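LIP (Serratia marcescens, PDB 4A1R) is a membrane-bound component of the type VI secretion system, probably a lipoprotein of the TssJ family. Local coordinates at residues 31-44 with 84-98. Residues are numbered along the deposited sequence; the frame is centred on the assembly and turned at random.
Sequences IKIRVLLLRSDAEF and QSALDARYIGVIAEY
Glu97 and Lys32 close one end of an antiparallel ladder between strands 31-38 and 91-96, a worked example of central strand pairing in a beta-sandwich: Glu97 N donates to Lys32 O at 2.8 Å, nearly straight (166°). With CG opposite the carbonyl carbon (chi1 -57°), the Glu97 side chain runs extended beside the lysine. CB packs 3.8 Å from Lys32 O, CG stays near that oxygen, and CD meets Lys32 CD at 3.5 Å. OE1 lies 3.4 Å from Lys32 CD and is hydrogen-bonded to Gln53 NE2; OE2 touches Arg34 CD and reaches Arg34 NH1 through a water, the charges 4.4 Å apart. Arg34 NH1 also hydrogen-bonds Leu52 O, so helix 49-60 grips both charged groups. At the far end, the backbone N atoms of Arg90 and Tyr91 donate to Leu38 O in a classic beta bulge. The Asp41 carboxylate, OD2 hydrogen-bonded to Ser109 OG, lies over one face of the Tyr91 ring. Phe44 CZ lies 3.5 Å from Gly93 CA. The strands form the middle of a four-stranded antiparallel sheet flanked by 64-72 and 107-111; Leu36 and Ile95 pack beneath helix 49-60, Ile33, Ile92 and Val94 against strand 9-16 of the other sheet.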
# COMPACT_ATOMS: atom_id res chain seq x y z
N ILE A 31 -6.72 6.39 10.77
CA ILE A 31 -7.24 5.77 9.57
C ILE A 31 -6.61 4.39 9.38
O ILE A 31 -5.42 4.20 9.66
CB ILE A 31 -7.03 6.73 8.36
CG1 ILE A 31 -7.63 6.15 7.09
CG2 ILE A 31 -5.54 7.07 8.22
CD1 ILE A 31 -7.79 7.14 5.93
N LYS A 32 -7.43 3.44 8.94
CA LYS A 32 -6.99 2.06 8.72
C LYS A 32 -6.32 1.99 7.36
O LYS A 32 -6.92 2.39 6.34
CB LYS A 32 -8.16 1.05 8.78
CG LYS A 32 -7.70 -0.41 8.52
CD LYS A 32 -8.85 -1.43 8.57
CE LYS A 32 -9.07 -1.94 9.99
NZ LYS A 32 -9.66 -3.31 9.89
N ILE A 33 -5.09 1.44 7.35
CA ILE A 33 -4.33 1.25 6.13
C ILE A 33 -4.18 -0.22 5.89
O ILE A 33 -3.77 -0.96 6.80
CB ILE A 33 -2.93 1.88 6.22
CG1 ILE A 33 -2.99 3.37 6.64
CG2 ILE A 33 -2.16 1.69 4.91
CD1 ILE A 33 -3.55 4.31 5.59
N ARG A 34 -4.53 -0.68 4.69
CA ARG A 34 -4.23 -2.07 4.33
C ARG A 34 -3.17 -2.15 3.25
O ARG A 34 -3.10 -1.30 2.37
CB ARG A 34 -5.51 -2.79 3.93
CG ARG A 34 -6.58 -2.77 5.03
CD ARG A 34 -7.84 -3.45 4.55
NE ARG A 34 -7.60 -4.84 4.21
CZ ARG A 34 -8.45 -5.63 3.55
NH1 ARG A 34 -9.62 -5.16 3.12
NH2 ARG A 34 -8.12 -6.89 3.30
N VAL A 35 -2.32 -3.17 3.31
CA VAL A 35 -1.25 -3.31 2.34
C VAL A 35 -1.39 -4.71 1.82
O VAL A 35 -1.42 -5.66 2.61
CB VAL A 35 0.16 -3.06 2.95
CG1 VAL A 35 1.25 -3.43 1.94
CG2 VAL A 35 0.33 -1.61 3.37
N LEU A 36 -1.54 -4.84 0.50
CA LEU A 36 -1.79 -6.12 -0.10
C LEU A 36 -0.68 -6.49 -1.08
O LEU A 36 -0.29 -5.69 -1.92
CB LEU A 36 -3.17 -6.13 -0.81
CG LEU A 36 -4.46 -5.99 0.03
CD1 LEU A 36 -4.59 -4.64 0.69
CD2 LEU A 36 -5.66 -6.17 -0.89
N LEU A 37 -0.17 -7.72 -0.98
CA LEU A 37 0.75 -8.20 -1.97
C LEU A 37 -0.02 -8.88 -3.10
O LEU A 37 -0.84 -9.79 -2.86
CB LEU A 37 1.76 -9.16 -1.31
CG LEU A 37 2.93 -9.58 -2.18
CD1 LEU A 37 3.93 -8.43 -2.27
CD2 LEU A 37 3.57 -10.81 -1.55
N LEU A 38 0.22 -8.42 -4.32
CA LEU A 38 -0.59 -8.79 -5.46
C LEU A 38 0.20 -9.37 -6.62
O LEU A 38 1.27 -8.85 -6.98
CB LEU A 38 -1.38 -7.56 -5.98
CG LEU A 38 -2.29 -6.81 -4.99
CD1 LEU A 38 -2.71 -5.47 -5.61
CD2 LEU A 38 -3.51 -7.60 -4.54
N ARG A 39 -0.37 -10.42 -7.20
CA ARG A 39 0.09 -11.03 -8.46
C ARG A 39 -0.16 -10.09 -9.61
O ARG A 39 0.58 -10.11 -10.60
CB ARG A 39 -0.70 -12.30 -8.75
CG ARG A 39 -0.16 -13.54 -8.08
CD ARG A 39 -0.53 -14.77 -8.89
NE ARG A 39 -1.08 -15.82 -8.04
CZ ARG A 39 -0.35 -16.72 -7.39
NH1 ARG A 39 0.97 -16.73 -7.50
NH2 ARG A 39 -0.95 -17.62 -6.62
N SER A 40 -1.23 -9.31 -9.50
CA SER A 40 -1.65 -8.37 -10.52
C SER A 40 -2.59 -7.36 -9.86
O SER A 40 -3.16 -7.66 -8.81
CB SER A 40 -2.36 -9.09 -11.64
OG SER A 40 -3.22 -10.09 -11.11
N ASP A 41 -2.74 -6.18 -10.44
CA ASP A 41 -3.59 -5.14 -9.82
C ASP A 41 -4.93 -4.89 -10.52
O ASP A 41 -5.64 -3.95 -10.15
CB ASP A 41 -2.81 -3.83 -9.61
CG ASP A 41 -2.58 -3.03 -10.89
OD1 ASP A 41 -2.86 -3.52 -12.00
OD2 ASP A 41 -2.09 -1.88 -10.79
N ALA A 42 -5.26 -5.69 -11.53
CA ALA A 42 -6.46 -5.43 -12.35
C ALA A 42 -7.72 -5.51 -11.52
O ALA A 42 -8.50 -4.57 -11.49
CB ALA A 42 -6.54 -6.39 -13.53
N GLU A 43 -7.90 -6.63 -10.82
CA GLU A 43 -9.08 -6.85 -10.01
C GLU A 43 -9.11 -5.89 -8.83
O GLU A 43 -10.19 -5.42 -8.45
CB GLU A 43 -9.17 -8.30 -9.54
CG GLU A 43 -9.80 -9.24 -10.55
CD GLU A 43 -9.33 -10.67 -10.37
OE1 GLU A 43 -8.10 -10.89 -10.44
OE2 GLU A 43 -10.19 -11.55 -10.16
N PHE A 44 -7.93 -5.60 -8.28
CA PHE A 44 -7.76 -4.66 -7.15
C PHE A 44 -8.20 -3.23 -7.49
O PHE A 44 -8.86 -2.57 -6.69
CB PHE A 44 -6.29 -4.66 -6.69
CG PHE A 44 -5.97 -3.66 -5.60
CD1 PHE A 44 -6.33 -3.90 -4.28
CD2 PHE A 44 -5.27 -2.49 -5.90
CE1 PHE A 44 -6.01 -3.00 -3.28
CE2 PHE A 44 -4.96 -1.58 -4.90
CZ PHE A 44 -5.33 -1.83 -3.59
N GLN A 84 7.80 -9.73 3.44
CA GLN A 84 8.53 -10.47 2.41
C GLN A 84 7.73 -10.40 1.16
O GLN A 84 6.49 -10.49 1.17
CB GLN A 84 8.72 -11.94 2.80
CG GLN A 84 9.70 -12.13 3.94
CD GLN A 84 9.99 -13.59 4.21
OE1 GLN A 84 11.11 -13.95 4.54
NE2 GLN A 84 8.99 -14.44 4.07
N SER A 85 8.45 -10.23 0.05
CA SER A 85 7.81 -10.24 -1.24
C SER A 85 7.66 -11.70 -1.65
O SER A 85 7.83 -12.59 -0.84
CB SER A 85 8.60 -9.40 -2.25
OG SER A 85 7.91 -9.33 -3.48
N ALA A 86 7.30 -11.95 -2.89
CA ALA A 86 7.23 -13.32 -3.37
C ALA A 86 7.64 -13.29 -4.81
O ALA A 86 7.67 -12.22 -5.42
CB ALA A 86 5.83 -13.88 -3.21
N LEU A 87 7.98 -14.46 -5.36
CA LEU A 87 8.55 -14.50 -6.70
C LEU A 87 7.61 -13.85 -7.69
O LEU A 87 8.03 -13.02 -8.50
CB LEU A 87 8.87 -15.94 -7.11
CG LEU A 87 10.01 -16.13 -8.12
CD1 LEU A 87 9.74 -15.51 -9.49
CD2 LEU A 87 11.35 -15.64 -7.57
N ASP A 88 6.34 -14.22 -7.62
CA ASP A 88 5.33 -13.75 -8.56
C ASP A 88 4.57 -12.51 -8.10
O ASP A 88 3.53 -12.17 -8.66
CB ASP A 88 4.36 -14.86 -8.95
CG ASP A 88 4.02 -15.78 -7.81
OD1 ASP A 88 4.26 -15.41 -6.63
OD2 ASP A 88 3.52 -16.88 -8.10
N ALA A 89 5.11 -11.81 -7.12
CA ALA A 89 4.53 -10.55 -6.71
C ALA A 89 4.85 -9.48 -7.75
O ALA A 89 6.01 -9.30 -8.09
CB ALA A 89 5.05 -10.16 -5.36
N ARG A 90 3.84 -8.78 -8.25
CA ARG A 90 4.06 -7.70 -9.24
C ARG A 90 3.60 -6.31 -8.77
O ARG A 90 4.00 -5.27 -9.33
CB ARG A 90 3.41 -8.07 -10.58
CG ARG A 90 4.00 -9.31 -11.24
CD ARG A 90 5.49 -9.13 -11.53
NE ARG A 90 6.07 -10.31 -12.18
CZ ARG A 90 6.59 -11.37 -11.55
NH1 ARG A 90 6.61 -11.43 -10.22
NH2 ARG A 90 7.09 -12.38 -12.24
N TYR A 91 2.75 -6.27 -7.76
CA TYR A 91 2.23 -4.97 -7.27
C TYR A 91 2.04 -5.01 -5.75
O TYR A 91 1.74 -6.05 -5.21
CB TYR A 91 0.88 -4.66 -7.92
CG TYR A 91 0.93 -4.39 -9.43
CD1 TYR A 91 1.22 -3.12 -9.92
CD2 TYR A 91 0.65 -5.41 -10.35
CE1 TYR A 91 1.27 -2.88 -11.29
CE2 TYR A 91 0.68 -5.17 -11.71
CZ TYR A 91 1.00 -3.91 -12.17
OH TYR A 91 1.04 -3.65 -13.53
N ILE A 92 2.25 -3.86 -5.10
CA ILE A 92 1.76 -3.61 -3.71
C ILE A 92 0.52 -2.70 -3.79
O ILE A 92 0.61 -1.56 -4.28
CB ILE A 92 2.86 -2.94 -2.83
CG1 ILE A 92 4.13 -3.77 -2.78
CG2 ILE A 92 2.36 -2.62 -1.42
CD1 ILE A 92 3.95 -5.22 -2.37
N GLY A 93 -0.63 -3.20 -3.35
CA GLY A 93 -1.86 -2.37 -3.29
C GLY A 93 -1.98 -1.74 -1.91
O GLY A 93 -1.67 -2.37 -0.89
N VAL A 94 -2.41 -0.48 -1.84
CA VAL A 94 -2.55 0.18 -0.53
C VAL A 94 -3.96 0.74 -0.52
O VAL A 94 -4.40 1.35 -1.52
CB VAL A 94 -1.50 1.29 -0.28
CG1 VAL A 94 -1.59 1.81 1.16
CG2 VAL A 94 -0.08 0.81 -0.57
N ILE A 95 -4.68 0.50 0.58
CA ILE A 95 -6.07 0.96 0.79
C ILE A 95 -6.07 1.81 2.07
O ILE A 95 -5.46 1.44 3.07
CB ILE A 95 -7.06 -0.24 0.99
CG1 ILE A 95 -7.10 -1.14 -0.24
CG2 ILE A 95 -8.49 0.24 1.33
CD1 ILE A 95 -7.86 -2.43 -0.08
N ALA A 96 -6.74 2.96 2.04
CA ALA A 96 -6.85 3.81 3.24
C ALA A 96 -8.36 3.94 3.47
O ALA A 96 -9.06 4.44 2.60
CB ALA A 96 -6.29 5.20 2.98
N GLU A 97 -8.86 3.50 4.62
CA GLU A 97 -10.33 3.45 4.83
C GLU A 97 -10.83 4.80 5.40
O GLU A 97 -11.19 4.92 6.59
CB GLU A 97 -10.71 2.27 5.74
CG GLU A 97 -10.22 0.91 5.19
CD GLU A 97 -10.84 -0.33 5.86
OE1 GLU A 97 -11.56 -0.18 6.86
OE2 GLU A 97 -10.59 -1.46 5.36
N TYR A 98 -10.78 5.84 4.56
CA TYR A 98 -11.32 7.15 4.94
C TYR A 98 -12.81 7.02 5.33
O TYR A 98 -13.55 6.29 4.67
CB TYR A 98 -11.25 8.12 3.75
CG TYR A 98 -9.84 8.58 3.41
CD1 TYR A 98 -9.28 9.70 4.04
CD2 TYR A 98 -9.07 7.89 2.48
CE1 TYR A 98 -8.01 10.13 3.72
CE2 TYR A 98 -7.79 8.30 2.17
CZ TYR A 98 -7.25 9.41 2.81
OH TYR A 98 -5.96 9.83 2.50
O HOH W 1 -10.45 3.99 8.85
O HOH W 2 -11.07 -3.54 6.75
O HOH W 3 -10.32 -2.45 2.88